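Local coordinates for probable tRNA pseudouridine synthase D (Methanosarcina mazei, PDB 1Z2Z), which probably isomerises uridine 13 of transfer RNA to pseudouridine, at residues 244-247 with 248-252. Residues are numbered along the deposited sequence; the frame is centred on the assembly and turned at random.
Sequences MNHL and IANPE
Two first torsions bring H246 and N250 together: the imidazole swings anti to its own main-chain nitrogen (chi1 -178°), while the N250 amide lies beside its backbone N and anti to its carbonyl carbon (chi1 -56°). The amide thus comes in over one face of the ring, its plane 78° from the imidazole's, and OD1 of N250 sits 3.2 Å from CE1 of H246. The two side chains are simply in contact here; the ring's hydrogen bond runs from NE2 to D253, just beyond the turn. The backbone spans the same residues, N250 N bonding to H246 O at 3.3 Å, a long, bent bond. Earlier in the helix, L247 N bonds to M244 O at 3.0 Å, an i to i+3 spacing. The L247 side chain packs on F226 and I202, of helices 226-232 and 194-202. Were the imidazole cut back to an alanine methyl, the D253 carboxylate would probably lose this partner and the N250 amide the ring it lies against. Together these contacts belong to the C-terminal turn of helix 238-249, weakly bonded in its last residues, from which the chain leaves through the Asn-Pro step of N250 and P251.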
loop_
_atom_site.group_PDB
_atom_site.type_symbol
_atom_site.label_atom_id
_atom_site.label_comp_id
_atom_site.label_asym_id
_atom_site.label_seq_id
_atom_site.Cartn_x
_atom_site.Cartn_y
_atom_site.Cartn_z
HETATM N N MSE A 244 -10.009 25.768 -0.457
HETATM C CA MSE A 244 -10.403 26.838 -1.342
HETATM C C MSE A 244 -11.001 27.974 -0.531
HETATM O O MSE A 244 -10.819 29.142 -0.869
HETATM C CB MSE A 244 -11.394 26.316 -2.374
HETATM C CG MSE A 244 -10.812 25.183 -3.206
HETATM SE SE MSE A 244 -11.959 24.609 -4.645
HETATM C CE MSE A 244 -11.151 25.623 -6.074
ATOM N N ASN A 245 -11.703 27.639 0.549
ATOM C CA ASN A 245 -12.289 28.676 1.390
ATOM C C ASN A 245 -11.205 29.574 1.980
ATOM O O ASN A 245 -11.343 30.796 1.981
ATOM C CB ASN A 245 -13.115 28.060 2.523
ATOM C CG ASN A 245 -14.449 27.531 2.047
ATOM O OD1 ASN A 245 -15.208 28.240 1.382
ATOM N ND2 ASN A 245 -14.751 26.284 2.394
ATOM N N HIS A 246 -10.133 28.956 2.478
ATOM C CA HIS A 246 -9.004 29.671 3.078
ATOM C C HIS A 246 -8.350 30.577 2.058
ATOM O O HIS A 246 -7.620 31.503 2.409
ATOM C CB HIS A 246 -7.950 28.686 3.585
ATOM C CG HIS A 246 -6.782 29.344 4.253
ATOM N ND1 HIS A 246 -6.829 29.795 5.553
ATOM C CD2 HIS A 246 -5.546 29.651 3.791
ATOM C CE1 HIS A 246 -5.672 30.351 5.867
ATOM N NE2 HIS A 246 -4.877 30.277 4.814
ATOM N N LEU A 247 -8.605 30.290 0.791
ATOM C CA LEU A 247 -8.039 31.069 -0.290
ATOM C C LEU A 247 -8.981 32.157 -0.784
ATOM O O LEU A 247 -8.613 32.934 -1.663
ATOM C CB LEU A 247 -7.654 30.145 -1.443
ATOM C CG LEU A 247 -6.506 29.181 -1.137
ATOM C CD1 LEU A 247 -6.398 28.152 -2.250
ATOM C CD2 LEU A 247 -5.203 29.956 -0.990
ATOM N N ILE A 248 -10.192 32.214 -0.231
ATOM C CA ILE A 248 -11.149 33.245 -0.641
ATOM C C ILE A 248 -10.958 34.504 0.208
ATOM O O ILE A 248 -11.111 35.625 -0.276
ATOM C CB ILE A 248 -12.636 32.776 -0.505
ATOM C CG1 ILE A 248 -13.059 32.750 0.967
ATOM C CG2 ILE A 248 -12.812 31.406 -1.131
ATOM C CD1 ILE A 248 -14.563 32.682 1.179
ATOM N N ALA A 249 -10.616 34.305 1.478
ATOM C CA ALA A 249 -10.399 35.403 2.412
ATOM C C ALA A 249 -8.920 35.749 2.447
ATOM O O ALA A 249 -8.537 36.910 2.595
ATOM C CB ALA A 249 -10.868 34.996 3.802
ATOM N N ASN A 250 -8.094 34.722 2.309
ATOM C CA ASN A 250 -6.651 34.885 2.333
ATOM C C ASN A 250 -6.041 34.563 0.965
ATOM O O ASN A 250 -5.482 33.481 0.772
ATOM C CB ASN A 250 -6.053 33.963 3.401
ATOM C CG ASN A 250 -6.650 34.195 4.786
ATOM O OD1 ASN A 250 -6.343 33.467 5.726
ATOM N ND2 ASN A 250 -7.498 35.212 4.914
ATOM N N PRO A 251 -6.130 35.503 0.001
ATOM C CA PRO A 251 -5.587 35.315 -1.348
ATOM C C PRO A 251 -4.071 35.111 -1.422
ATOM O O PRO A 251 -3.301 35.789 -0.737
ATOM C CB PRO A 251 -6.033 36.580 -2.073
ATOM C CG PRO A 251 -6.009 37.592 -0.983
ATOM C CD PRO A 251 -6.690 36.857 0.141
ATOM N N GLU A 252 -3.657 34.173 -2.272
ATOM C CA GLU A 252 -2.248 33.844 -2.468
ATOM C C GLU A 252 -1.626 33.258 -1.209
ATOM O O GLU A 252 -0.404 33.220 -1.080
ATOM C CB GLU A 252 -1.461 35.087 -2.892
ATOM C CG GLU A 252 -1.918 35.708 -4.204
ATOM C CD GLU A 252 -1.755 34.775 -5.393
ATOM O OE1 GLU A 252 -2.471 33.751 -5.457
ATOM O OE2 GLU A 252 -0.905 35.065 -6.263
#